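Local coordinates for protein PES4 (Saccharomyces cerevisiae, PDB 6EXX), which probably binds RNA, with poly(A), poly(U) and mRNA 3'-UTR sequences as its likely targets, and is seen here as its fourth RNA recognition motif, at residues A[34-39]-A[46-51]; A[26-31]-A[57-62]; A[9-14]-A[67-72]; A[5-10]-A[74-79]. One frame throughout, in Å; residues are numbered along the deposited sequence.

Contact 1: A[34-39]-A[46-51]; sequences QIDGYD and SGFIKF
Gln34 and Phe48 run alongside each other, both side chains leaving the same face of the sheet. Gln34 CB lies over one face of the phenyl ring, 4.0 Å from the Phe48 centroid and displaced toward the rim, a CH-pi contact. With CG anti to the backbone N (chi1 178°), the glutamine runs along the CE2-CZ side of the ring, with NE2 3.6 Å from Phe48 CE2. The amide is tilted 49° from the ring rather than stacked on it. Its rotation is fixed by an almost straight bond of 2.9 Å from Gln34 NE2 to Asp36 OD2, which lies in the amide plane but is met on the anti side, well out of the carboxylate plane. Asp36 crosses Phe48 at about a right angle. These are the edge strand and the RNP1 strand of an RNA recognition motif, and in other RRMs an aromatic residue at the position of Phe48 commonly stacks on RNA. Gln34 and Phe48 form an antiparallel hydrogen-bonded pair, Phe48 N to Gln34 O measuring 2.8 Å. A classic beta bulge sets Asp36 and Gly37 against Ser46: Ser46 O accepts a 3.0 Å bond from Gly37 N and a weak, bent one from Asp36 N. A water bridges the side chains, 2.8 Å from Asp36 OD1 and equally far from Ser46 OG, while that hydroxyl rests on Gly37 CA.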
loop_
_atom_site.group_PDB
_atom_site.type_symbol
_atom_site.label_atom_id
_atom_site.label_comp_id
_atom_site.label_asym_id
_atom_site.label_seq_id
_atom_site.Cartn_x
_atom_site.Cartn_y
_atom_site.Cartn_z
ATOM N N GLN A 34 -7.066 2.028 -2.240
ATOM C CA GLN A 34 -7.324 2.793 -3.446
ATOM C C GLN A 34 -6.044 3.022 -4.228
ATOM O O GLN A 34 -5.170 3.755 -3.785
ATOM C CB GLN A 34 -7.937 4.138 -3.069
ATOM C CG GLN A 34 -8.218 5.052 -4.253
ATOM C CD GLN A 34 -9.258 6.099 -3.932
ATOM O OE1 GLN A 34 -10.308 5.790 -3.374
ATOM N NE2 GLN A 34 -8.967 7.345 -4.269
ATOM N N ILE A 35 -5.919 2.382 -5.382
ATOM C CA ILE A 35 -4.801 2.651 -6.282
ATOM C C ILE A 35 -5.337 3.463 -7.441
ATOM O O ILE A 35 -5.924 2.912 -8.367
ATOM C CB ILE A 35 -4.137 1.368 -6.813
ATOM C CG1 ILE A 35 -3.474 0.604 -5.666
ATOM C CG2 ILE A 35 -3.101 1.713 -7.889
ATOM C CD1 ILE A 35 -2.892 -0.733 -6.083
ATOM N N ASP A 36 -5.117 4.774 -7.378
ATOM C CA ASP A 36 -5.797 5.743 -8.227
ATOM C C ASP A 36 -4.875 6.575 -9.104
ATOM O O ASP A 36 -5.340 7.496 -9.767
ATOM C CB ASP A 36 -6.651 6.688 -7.351
ATOM C CG ASP A 36 -5.836 7.405 -6.269
ATOM O OD1 ASP A 36 -4.597 7.284 -6.259
ATOM O OD2 ASP A 36 -6.441 8.116 -5.432
ATOM N N GLY A 37 -3.588 6.266 -9.122
ATOM C CA GLY A 37 -2.647 7.023 -9.922
ATOM C C GLY A 37 -1.728 6.131 -10.716
ATOM O O GLY A 37 -1.413 5.029 -10.294
ATOM N N TYR A 38 -1.305 6.631 -11.867
ATOM C CA TYR A 38 -0.309 5.973 -12.693
ATOM C C TYR A 38 0.687 7.011 -13.175
ATOM O O TYR A 38 0.308 8.074 -13.659
ATOM C CB TYR A 38 -0.952 5.275 -13.889
ATOM C CG TYR A 38 0.047 4.570 -14.770
ATOM C CD1 TYR A 38 0.619 3.365 -14.384
ATOM C CD2 TYR A 38 0.425 5.112 -15.991
ATOM C CE1 TYR A 38 1.532 2.720 -15.198
ATOM C CE2 TYR A 38 1.341 4.475 -16.804
ATOM C CZ TYR A 38 1.890 3.283 -16.403
ATOM O OH TYR A 38 2.801 2.643 -17.214
ATOM N N ASP A 39 1.963 6.689 -13.057
ATOM C CA ASP A 39 3.036 7.569 -13.459
ATOM C C ASP A 39 3.674 7.027 -14.720
ATOM O O ASP A 39 4.348 6.003 -14.683
ATOM C CB ASP A 39 4.075 7.645 -12.344
ATOM C CG ASP A 39 5.211 8.575 -12.679
ATOM O OD1 ASP A 39 4.935 9.747 -13.008
ATOM O OD2 ASP A 39 6.376 8.143 -12.627
ATOM N N SER A 46 0.249 4.413 -7.929
ATOM C CA SER A 46 0.240 5.040 -6.620
ATOM C C SER A 46 -1.171 5.074 -6.061
ATOM O O SER A 46 -2.147 4.946 -6.795
ATOM C CB SER A 46 0.799 6.453 -6.704
ATOM O OG SER A 46 0.054 7.235 -7.608
ATOM N N GLY A 47 -1.266 5.250 -4.754
ATOM C CA GLY A 47 -2.542 5.317 -4.089
ATOM C C GLY A 47 -2.343 5.314 -2.596
ATOM O O GLY A 47 -1.339 5.835 -2.094
ATOM N N PHE A 48 -3.285 4.719 -1.882
ATOM C CA PHE A 48 -3.192 4.697 -0.435
ATOM C C PHE A 48 -4.033 3.586 0.148
ATOM O O PHE A 48 -4.918 3.033 -0.515
ATOM C CB PHE A 48 -3.632 6.042 0.162
ATOM C CG PHE A 48 -5.061 6.395 -0.137
ATOM C CD1 PHE A 48 -6.095 5.949 0.679
ATOM C CD2 PHE A 48 -5.378 7.185 -1.227
ATOM C CE1 PHE A 48 -7.409 6.273 0.398
ATOM C CE2 PHE A 48 -6.690 7.515 -1.509
ATOM C CZ PHE A 48 -7.703 7.062 -0.695
ATOM N N ILE A 49 -3.739 3.262 1.400
ATOM C CA ILE A 49 -4.612 2.428 2.200
ATOM C C ILE A 49 -4.965 3.231 3.440
ATOM O O ILE A 49 -4.078 3.701 4.165
ATOM C CB ILE A 49 -3.973 1.087 2.615
ATOM C CG1 ILE A 49 -3.437 0.332 1.388
ATOM C CG2 ILE A 49 -4.999 0.268 3.381
ATOM C CD1 ILE A 49 -2.600 -0.887 1.756
ATOM N N LYS A 50 -6.264 3.387 3.680
ATOM C CA LYS A 50 -6.757 4.109 4.843
ATOM C C LYS A 50 -7.157 3.080 5.880
ATOM O O LYS A 50 -8.054 2.275 5.637
ATOM C CB LYS A 50 -7.960 4.980 4.494
ATOM C CG LYS A 50 -8.413 5.857 5.657
ATOM C CD LYS A 50 -9.801 6.458 5.473
ATOM C CE LYS A 50 -9.938 7.266 4.215
ATOM N NZ LYS A 50 -11.311 7.831 4.143
ATOM N N PHE A 51 -6.477 3.114 7.020
ATOM C CA PHE A 51 -6.705 2.172 8.108
ATOM C C PHE A 51 -7.517 2.795 9.239
ATOM O O PHE A 51 -7.546 4.014 9.415
ATOM C CB PHE A 51 -5.372 1.686 8.674
ATOM C CG PHE A 51 -4.536 0.925 7.690
ATOM C CD1 PHE A 51 -4.738 -0.434 7.500
ATOM C CD2 PHE A 51 -3.540 1.557 6.966
ATOM C CE1 PHE A 51 -3.959 -1.140 6.617
ATOM C CE2 PHE A 51 -2.767 0.846 6.079
ATOM C CZ PHE A 51 -2.981 -0.496 5.901
HETATM O O HOH W 1 -2.144 8.512 -6.525
#

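Contact 2: A[26-31]-A[57-62]; sequences ENIRPF and ATRIFN
Arg59 grips Glu26 side-on, NE and NH2 each taking a different oxygen, one of the side chain and one of the backbone. Its NE forms a salt bridge of 2.8 Å with Glu26 OE1, and its NH2 donates to Glu26 O at 2.9 Å. Both oxygens lie close to the guanidinium plane, but the carboxylate is turned 57° from that plane and OE1 is met from above its own plane. Two bonds to separate acceptors fix the rotation of the guanidinium. Ile28 closes over one of its faces, with CD1 3.5 Å above the plane and CG1 3.3 Å from Arg59 NH2. Bends at chi2 and chi3 fold the arginine back over this isoleucine. Beneath the polar layer, Ile28 CD1 packs on Ile60 CG1 at 3.9 Å, and Glu26 CG slides past Ile60 CD1. A Schellman motif, with Asn27 at positive phi, ends helix 16-25 here, probably helping to present Glu26 O to Arg59; the partial negative charge of the helix end would likely favour the cation. The contact ties the loop after helix 16-25 to helix 54-64, with Ile28 and Ile60 both resting on Phe51 of strand 44-51 and Ala57 reaching Ser3 and Trp78 of the neighbouring strands.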
loop_
_atom_site.group_PDB
_atom_site.type_symbol
_atom_site.label_atom_id
_atom_site.label_comp_id
_atom_site.label_asym_id
_atom_site.label_seq_id
_atom_site.Cartn_x
_atom_site.Cartn_y
_atom_site.Cartn_z
ATOM N N GLU A 26 -3.341 -10.485 7.645
ATOM C CA GLU A 26 -3.100 -9.881 8.953
ATOM C C GLU A 26 -4.384 -9.679 9.760
ATOM O O GLU A 26 -4.347 -9.093 10.837
ATOM C CB GLU A 26 -2.390 -8.541 8.775
ATOM C CG GLU A 26 -0.914 -8.660 8.485
ATOM C CD GLU A 26 -0.109 -9.129 9.696
ATOM O OE1 GLU A 26 -0.613 -9.033 10.841
ATOM O OE2 GLU A 26 1.029 -9.616 9.509
ATOM N N ASN A 27 -5.517 -10.156 9.245
ATOM C CA ASN A 27 -6.809 -9.946 9.893
ATOM C C ASN A 27 -7.092 -8.458 10.093
ATOM O O ASN A 27 -7.623 -8.048 11.122
ATOM C CB ASN A 27 -6.881 -10.683 11.233
ATOM C CG ASN A 27 -8.280 -10.715 11.804
ATOM O OD1 ASN A 27 -9.259 -10.880 11.079
ATOM N ND2 ASN A 27 -8.386 -10.521 13.108
ATOM N N ILE A 28 -6.732 -7.664 9.091
ATOM C CA ILE A 28 -6.945 -6.220 9.102
ATOM C C ILE A 28 -8.026 -5.850 8.106
ATOM O O ILE A 28 -8.000 -6.308 6.962
ATOM C CB ILE A 28 -5.646 -5.473 8.746
ATOM C CG1 ILE A 28 -4.652 -5.606 9.898
ATOM C CG2 ILE A 28 -5.919 -3.997 8.417
ATOM C CD1 ILE A 28 -3.266 -5.168 9.569
ATOM N N ARG A 29 -8.966 -5.017 8.549
ATOM C CA ARG A 29 -10.020 -4.490 7.697
ATOM C C ARG A 29 -9.775 -3.001 7.478
ATOM O O ARG A 29 -10.127 -2.182 8.323
ATOM C CB ARG A 29 -11.384 -4.701 8.355
ATOM C CG ARG A 29 -11.709 -6.162 8.625
ATOM C CD ARG A 29 -13.102 -6.336 9.212
ATOM N NE ARG A 29 -13.251 -5.654 10.495
ATOM C CZ ARG A 29 -14.133 -4.690 10.735
ATOM N NH1 ARG A 29 -14.958 -4.285 9.777
ATOM N NH2 ARG A 29 -14.192 -4.128 11.934
ATOM N N PRO A 30 -9.148 -2.644 6.349
ATOM C CA PRO A 30 -8.944 -1.226 6.069
ATOM C C PRO A 30 -10.272 -0.560 5.756
ATOM O O PRO A 30 -11.221 -1.229 5.350
ATOM C CB PRO A 30 -8.046 -1.240 4.832
ATOM C CG PRO A 30 -8.397 -2.514 4.143
ATOM C CD PRO A 30 -8.708 -3.496 5.232
ATOM N N PHE A 31 -10.341 0.748 5.954
ATOM C CA PHE A 31 -11.482 1.512 5.478
ATOM C C PHE A 31 -11.495 1.536 3.950
ATOM O O PHE A 31 -12.562 1.464 3.341
ATOM C CB PHE A 31 -11.447 2.947 6.008
ATOM C CG PHE A 31 -11.945 3.110 7.420
ATOM C CD1 PHE A 31 -13.065 2.437 7.873
ATOM C CD2 PHE A 31 -11.316 3.994 8.284
ATOM C CE1 PHE A 31 -13.527 2.620 9.164
ATOM C CE2 PHE A 31 -11.779 4.178 9.573
ATOM C CZ PHE A 31 -12.875 3.487 10.011
ATOM N N ALA A 57 -2.271 -0.009 10.581
ATOM C CA ALA A 57 -1.389 0.555 9.574
ATOM C C ALA A 57 0.055 0.093 9.757
ATOM O O ALA A 57 0.758 -0.173 8.784
ATOM C CB ALA A 57 -1.468 2.068 9.595
ATOM N N THR A 58 0.494 0.012 11.003
ATOM C CA THR A 58 1.854 -0.388 11.338
ATOM C C THR A 58 2.225 -1.720 10.696
ATOM O O THR A 58 3.313 -1.865 10.140
ATOM C CB THR A 58 1.982 -0.497 12.874
ATOM O OG1 THR A 58 1.942 0.811 13.447
ATOM C CG2 THR A 58 3.268 -1.179 13.297
ATOM N N ARG A 59 1.344 -2.705 10.817
ATOM C CA ARG A 59 1.693 -4.032 10.345
ATOM C C ARG A 59 1.881 -4.063 8.830
ATOM O O ARG A 59 2.802 -4.709 8.317
ATOM C CB ARG A 59 0.655 -5.058 10.802
ATOM C CG ARG A 59 0.449 -5.054 12.313
ATOM C CD ARG A 59 0.136 -6.423 12.903
ATOM N NE ARG A 59 -1.187 -6.918 12.531
ATOM C CZ ARG A 59 -2.332 -6.515 13.076
ATOM N NH1 ARG A 59 -2.354 -5.576 14.014
ATOM N NH2 ARG A 59 -3.472 -7.057 12.667
ATOM N N ILE A 60 1.028 -3.350 8.105
ATOM C CA ILE A 60 1.135 -3.311 6.655
ATOM C C ILE A 60 2.306 -2.421 6.205
ATOM O O ILE A 60 3.035 -2.770 5.273
ATOM C CB ILE A 60 -0.209 -2.882 6.024
ATOM C CG1 ILE A 60 -1.328 -3.856 6.422
ATOM C CG2 ILE A 60 -0.085 -2.769 4.519
ATOM C CD1 ILE A 60 -1.065 -5.298 6.055
ATOM N N PHE A 61 2.520 -1.297 6.878
ATOM C CA PHE A 61 3.694 -0.482 6.628
ATOM C C PHE A 61 4.968 -1.308 6.754
ATOM O O PHE A 61 5.863 -1.243 5.913
ATOM C CB PHE A 61 3.759 0.692 7.598
ATOM C CG PHE A 61 5.020 1.480 7.484
ATOM C CD1 PHE A 61 5.146 2.480 6.546
ATOM C CD2 PHE A 61 6.100 1.209 8.298
ATOM C CE1 PHE A 61 6.313 3.204 6.429
ATOM C CE2 PHE A 61 7.266 1.932 8.177
ATOM C CZ PHE A 61 7.367 2.932 7.248
ATOM N N ASN A 62 5.069 -2.089 7.817
ATOM C CA ASN A 62 6.276 -2.868 8.036
ATOM C C ASN A 62 6.535 -3.823 6.877
ATOM O O ASN A 62 7.678 -4.005 6.464
ATOM C CB ASN A 62 6.188 -3.650 9.352
ATOM C CG ASN A 62 6.357 -2.783 10.575
ATOM O OD1 ASN A 62 6.905 -1.687 10.512
ATOM N ND2 ASN A 62 5.927 -3.300 11.713
#

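Contact 3: A[9-14]-A[67-72]; sequences NLSAVC and RLVGGS
Val69 O is gripped from opposite faces of its carbonyl plane, by Ser11 OG across the contact and by Ser72 N within its own turn. The hydroxyl donates at 2.8 Å from Ser11 OG to Val69 O, standing 61° out of the plane and so away from a lone-pair direction. It reaches there because OG sits between the backbone N and the carbonyl carbon (chi1 65°), and this also leaves it able to take a weak bond from Cys14 N, inside the type I turn of Ser11 to Cys14. Beside this bond, Cys14 CB packs on Val69 CG1 at 3.7 Å, and Val13 CG2 lies 3.7 Å from Gly70 CA.

Toward Asn9, waters bridge the two segments. One molecule accepts from Ser11 N at 2.9 Å and lies within bonding distance of Asn9 O and Ser72 O; a second lies 2.8 Å from Asn9 OD1 and 2.7 Å from Ser72 OG. Ser72 CB comes within 3.4 Å of Asn9 O, while Asn9 ND2 is hydrogen-bonded to Ile73 O.

Asn9, with positive phi, belongs to a G1 bulge against Tyr45, where strand 3-10 turns its corner. The type I' turn of Val69 to Ser72 closes a short hairpin of strand 68-69 with the start of strand 72-78, as RRM domains commonly have after their second helix, here packed against the loop leading to the first helix.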
loop_
_atom_site.group_PDB
_atom_site.type_symbol
_atom_site.label_atom_id
_atom_site.label_comp_id
_atom_site.label_asym_id
_atom_site.label_seq_id
_atom_site.Cartn_x
_atom_site.Cartn_y
_atom_site.Cartn_z
ATOM N N ASN A 9 5.409 4.090 -6.498
ATOM C CA ASN A 9 6.377 3.190 -7.101
ATOM C C ASN A 9 5.871 1.749 -7.036
ATOM O O ASN A 9 6.662 0.813 -6.868
ATOM C CB ASN A 9 7.760 3.331 -6.453
ATOM C CG ASN A 9 8.893 3.064 -7.430
ATOM O OD1 ASN A 9 8.840 3.501 -8.586
ATOM N ND2 ASN A 9 9.917 2.351 -6.985
ATOM N N LEU A 10 4.558 1.570 -7.201
ATOM C CA LEU A 10 3.952 0.248 -7.210
ATOM C C LEU A 10 4.007 -0.357 -8.609
ATOM O O LEU A 10 3.456 0.184 -9.571
ATOM C CB LEU A 10 2.497 0.305 -6.767
ATOM C CG LEU A 10 2.226 0.952 -5.412
ATOM C CD1 LEU A 10 0.754 0.882 -5.101
ATOM C CD2 LEU A 10 3.079 0.320 -4.314
ATOM N N SER A 11 4.670 -1.493 -8.728
ATOM C CA SER A 11 4.646 -2.256 -9.957
ATOM C C SER A 11 3.227 -2.727 -10.254
ATOM O O SER A 11 2.341 -2.754 -9.402
ATOM C CB SER A 11 5.566 -3.452 -9.817
ATOM O OG SER A 11 5.066 -4.310 -8.819
ATOM N N ALA A 12 3.016 -3.140 -11.497
ATOM C CA ALA A 12 1.736 -3.708 -11.899
ATOM C C ALA A 12 1.289 -4.869 -11.017
ATOM O O ALA A 12 0.098 -5.008 -10.738
ATOM C CB ALA A 12 1.790 -4.148 -13.352
ATOM N N VAL A 13 2.219 -5.714 -10.574
ATOM C CA VAL A 13 1.818 -6.860 -9.763
ATOM C C VAL A 13 1.560 -6.490 -8.298
ATOM O O VAL A 13 0.909 -7.250 -7.587
ATOM C CB VAL A 13 2.783 -8.057 -9.872
ATOM C CG1 VAL A 13 2.851 -8.560 -11.309
ATOM C CG2 VAL A 13 4.140 -7.709 -9.365
ATOM N N CYS A 14 2.011 -5.312 -7.869
ATOM C CA CYS A 14 1.711 -4.837 -6.522
ATOM C C CYS A 14 0.378 -4.093 -6.563
ATOM O O CYS A 14 0.297 -2.862 -6.391
ATOM C CB CYS A 14 2.820 -3.934 -6.000
ATOM S SG CYS A 14 2.697 -3.622 -4.225
ATOM N N ARG A 67 9.954 -2.670 0.254
ATOM C CA ARG A 67 9.879 -4.024 -0.280
ATOM C C ARG A 67 9.986 -3.993 -1.803
ATOM O O ARG A 67 9.342 -3.172 -2.454
ATOM C CB ARG A 67 8.569 -4.689 0.126
ATOM C CG ARG A 67 8.543 -6.181 -0.087
ATOM C CD ARG A 67 7.185 -6.777 0.209
ATOM N NE ARG A 67 7.305 -8.204 0.451
ATOM C CZ ARG A 67 7.611 -8.732 1.631
ATOM N NH1 ARG A 67 7.723 -7.965 2.713
ATOM N NH2 ARG A 67 7.749 -10.047 1.732
ATOM N N LEU A 68 10.764 -4.913 -2.370
ATOM C CA LEU A 68 10.834 -5.040 -3.813
ATOM C C LEU A 68 9.683 -5.920 -4.279
ATOM O O LEU A 68 9.545 -7.069 -3.855
ATOM C CB LEU A 68 12.155 -5.674 -4.222
ATOM C CG LEU A 68 12.315 -5.979 -5.714
ATOM C CD1 LEU A 68 12.402 -4.706 -6.521
ATOM C CD2 LEU A 68 13.545 -6.830 -5.928
ATOM N N VAL A 69 8.864 -5.389 -5.176
ATOM C CA VAL A 69 7.761 -6.147 -5.751
ATOM C C VAL A 69 7.711 -5.814 -7.239
ATOM O O VAL A 69 7.580 -4.658 -7.606
ATOM C CB VAL A 69 6.401 -5.790 -5.095
ATOM C CG1 VAL A 69 5.297 -6.647 -5.689
ATOM C CG2 VAL A 69 6.454 -5.944 -3.565
ATOM N N GLY A 70 7.803 -6.823 -8.100
ATOM C CA GLY A 70 7.628 -6.611 -9.533
ATOM C C GLY A 70 8.610 -5.634 -10.157
ATOM O O GLY A 70 8.280 -4.926 -11.117
ATOM N N GLY A 71 9.824 -5.579 -9.612
ATOM C CA GLY A 71 10.879 -4.767 -10.181
ATOM C C GLY A 71 11.034 -3.382 -9.591
ATOM O O GLY A 71 12.001 -2.704 -9.927
ATOM N N SER A 72 10.119 -2.988 -8.703
ATOM C CA SER A 72 10.136 -1.657 -8.130
ATOM C C SER A 72 10.055 -1.735 -6.609
ATOM O O SER A 72 9.317 -2.557 -6.056
ATOM C CB SER A 72 8.953 -0.853 -8.662
ATOM O OG SER A 72 9.060 -0.634 -10.056
HETATM O O HOH W 2 6.347 -2.085 -6.482
HETATM O O HOH W 3 10.168 1.821 -10.427
#

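Contact 4: A[5-10]-A[74-79]; sequences LFLENL and VTTSWE
Strands 5-8 and 75-78 run antiparallel, their axes 4.8 Å apart at the closest and their directions 156° apart. They are the central strand and the last strand of the RRM sheet, and 5-10, Leu-Phe-Leu-Glu-Asn-Leu, has the pattern of the RNP2 motif. Phe6 with Ser77 and Glu8 with Thr75 are hydrogen-bonded pairs; the bond from Phe6 N to Ser77 O, at 2.9 Å, points nearly along the C=O axis. Between them the non-hydrogen-bonded pair of Leu7 and Thr76 brings Thr76 CA to 3.2 Å from Phe6 O, a CA-H...O contact.

The face carrying Leu5, Leu7 and Thr76 turns to the helices. Leu5 CD1 lies 3.9 Å from Thr76 CB, and Leu7 CD2 is equally far from Thr76 CG2; Thr76 OG1 is hydrogen-bonded to Asn65 OD1. At the end of the pairing Leu10 CD2 meets Val74 CG1 at 3.8 Å. Leu5 and Thr76 also touch Phe61 of helix 54-64, and Trp78 meets the rings of Phe61 and Phe54.

Phe6, Glu8, Thr75 and Ser77 line the other face. Glu8 lays its CG beside Thr75 CB, while Thr75 OG1 bonds to Ile73 O. Phe6 occupies the RNP2 position whose aromatic ring in other RRMs commonly stacks on a base. Here Glu79, the last residue of this construct, has CG anti to the backbone N (chi1 -171°) and an extended chain, which carries its carboxylate to the edge of this ring, the planes 74° apart, with OE2 3.6 Å from Phe6 CE1.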
loop_
_atom_site.group_PDB
_atom_site.type_symbol
_atom_site.label_atom_id
_atom_site.label_comp_id
_atom_site.label_asym_id
_atom_site.label_seq_id
_atom_site.Cartn_x
_atom_site.Cartn_y
_atom_site.Cartn_z
ATOM N N LEU A 5 -1.777 5.242 4.859
ATOM C CA LEU A 5 -0.482 4.917 4.300
ATOM C C LEU A 5 -0.531 5.229 2.819
ATOM O O LEU A 5 -1.256 4.582 2.070
ATOM C CB LEU A 5 -0.219 3.430 4.493
ATOM C CG LEU A 5 1.084 2.879 3.930
ATOM C CD1 LEU A 5 2.265 3.623 4.512
ATOM C CD2 LEU A 5 1.192 1.390 4.206
ATOM N N PHE A 6 0.243 6.216 2.386
ATOM C CA PHE A 6 0.367 6.536 0.972
ATOM C C PHE A 6 1.466 5.688 0.353
ATOM O O PHE A 6 2.508 5.433 0.966
ATOM C CB PHE A 6 0.621 8.030 0.770
ATOM C CG PHE A 6 -0.604 8.861 0.999
ATOM C CD1 PHE A 6 -0.962 9.255 2.274
ATOM C CD2 PHE A 6 -1.421 9.214 -0.057
ATOM C CE1 PHE A 6 -2.103 10.016 2.487
ATOM C CE2 PHE A 6 -2.561 9.970 0.149
ATOM C CZ PHE A 6 -2.898 10.362 1.424
ATOM N N LEU A 7 1.184 5.223 -0.856
ATOM C CA LEU A 7 2.018 4.273 -1.565
ATOM C C LEU A 7 2.329 4.796 -2.955
ATOM O O LEU A 7 1.454 5.348 -3.623
ATOM C CB LEU A 7 1.279 2.941 -1.714
ATOM C CG LEU A 7 0.907 2.230 -0.420
ATOM C CD1 LEU A 7 0.083 0.997 -0.714
ATOM C CD2 LEU A 7 2.143 1.880 0.395
ATOM N N GLU A 8 3.562 4.597 -3.408
ATOM C CA GLU A 8 3.915 4.891 -4.782
ATOM C C GLU A 8 5.032 3.955 -5.234
ATOM O O GLU A 8 5.531 3.134 -4.469
ATOM C CB GLU A 8 4.305 6.363 -4.932
ATOM C CG GLU A 8 5.595 6.717 -4.250
ATOM C CD GLU A 8 6.010 8.151 -4.474
ATOM O OE1 GLU A 8 5.136 9.041 -4.486
ATOM O OE2 GLU A 8 7.219 8.384 -4.643
ATOM N N ASN A 9 5.409 4.090 -6.498
ATOM C CA ASN A 9 6.377 3.190 -7.101
ATOM C C ASN A 9 5.871 1.749 -7.036
ATOM O O ASN A 9 6.662 0.813 -6.868
ATOM C CB ASN A 9 7.760 3.331 -6.453
ATOM C CG ASN A 9 8.893 3.064 -7.430
ATOM O OD1 ASN A 9 8.840 3.501 -8.586
ATOM N ND2 ASN A 9 9.917 2.351 -6.985
ATOM N N LEU A 10 4.558 1.570 -7.201
ATOM C CA LEU A 10 3.952 0.248 -7.210
ATOM C C LEU A 10 4.007 -0.357 -8.609
ATOM O O LEU A 10 3.456 0.184 -9.571
ATOM C CB LEU A 10 2.497 0.305 -6.767
ATOM C CG LEU A 10 2.226 0.952 -5.412
ATOM C CD1 LEU A 10 0.754 0.882 -5.101
ATOM C CD2 LEU A 10 3.079 0.320 -4.314
ATOM N N VAL A 74 8.741 -0.544 -3.268
ATOM C CA VAL A 74 7.574 0.160 -2.777
ATOM C C VAL A 74 7.996 1.297 -1.874
ATOM O O VAL A 74 8.776 1.115 -0.936
ATOM C CB VAL A 74 6.642 -0.784 -2.017
ATOM C CG1 VAL A 74 5.470 -0.021 -1.404
ATOM C CG2 VAL A 74 6.164 -1.886 -2.940
ATOM N N THR A 75 7.451 2.467 -2.165
ATOM C CA THR A 75 7.811 3.672 -1.471
ATOM C C THR A 75 6.579 4.197 -0.743
ATOM O O THR A 75 5.474 4.231 -1.284
ATOM C CB THR A 75 8.424 4.614 -2.499
ATOM O OG1 THR A 75 9.566 3.961 -3.091
ATOM C CG2 THR A 75 8.839 5.910 -1.867
ATOM N N THR A 76 6.776 4.544 0.516
ATOM C CA THR A 76 5.673 4.863 1.393
ATOM C C THR A 76 5.791 6.250 1.980
ATOM O O THR A 76 6.885 6.827 2.068
ATOM C CB THR A 76 5.667 3.923 2.591
ATOM O OG1 THR A 76 6.869 4.138 3.350
ATOM C CG2 THR A 76 5.571 2.465 2.135
ATOM N N SER A 77 4.649 6.770 2.415
ATOM C CA SER A 77 4.633 7.906 3.326
ATOM C C SER A 77 3.455 7.809 4.285
ATOM O O SER A 77 2.339 7.477 3.887
ATOM C CB SER A 77 4.547 9.250 2.588
ATOM O OG SER A 77 4.680 10.328 3.512
ATOM N N TRP A 78 3.696 8.151 5.549
ATOM C CA TRP A 78 2.622 8.483 6.492
ATOM C C TRP A 78 2.108 9.890 6.244
ATOM O O TRP A 78 2.782 10.711 5.623
ATOM C CB TRP A 78 3.126 8.420 7.926
ATOM C CG TRP A 78 3.540 7.063 8.364
ATOM C CD1 TRP A 78 4.809 6.629 8.616
ATOM C CD2 TRP A 78 2.677 5.941 8.588
ATOM N NE1 TRP A 78 4.789 5.307 8.999
ATOM C CE2 TRP A 78 3.491 4.863 8.995
ATOM C CE3 TRP A 78 1.295 5.751 8.499
ATOM C CZ2 TRP A 78 2.974 3.611 9.300
ATOM C CZ3 TRP A 78 0.782 4.514 8.817
ATOM C CH2 TRP A 78 1.620 3.454 9.204
ATOM N N GLU A 79 0.932 10.181 6.790
ATOM C CA GLU A 79 0.284 11.463 6.575
ATOM C C GLU A 79 0.531 12.434 7.728
ATOM O O GLU A 79 0.254 12.130 8.890
ATOM C CB GLU A 79 -1.215 11.251 6.365
ATOM C CG GLU A 79 -1.953 12.487 5.918
ATOM C CD GLU A 79 -3.268 12.156 5.249
ATOM O OE1 GLU A 79 -3.991 11.271 5.753
ATOM O OE2 GLU A 79 -3.574 12.780 4.212
#

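How the contacts relate
Contacts 1 and 4 are successive seams of one sheet, their centres 8 Å apart, joined where Ile49 O meets Leu5 N and Gly47 O meets Leu7 N, both at 2.9 Å. Together they put Phe48 and Phe6 on the same face, the one that probably receives RNA as in other RRMs. Contact 2 lies behind it: Ala57 CB reaches Phe51 CD2 of contact 1 and Trp78 CH2 of contact 4, each at 3.4 Å. Contact 3 lies across the chain's centre from contact 2, about 18 Å between centres, and shares Asn9 and Leu10 with contact 4, to which Arg67 O also links at 2.8 Å from Val74 N.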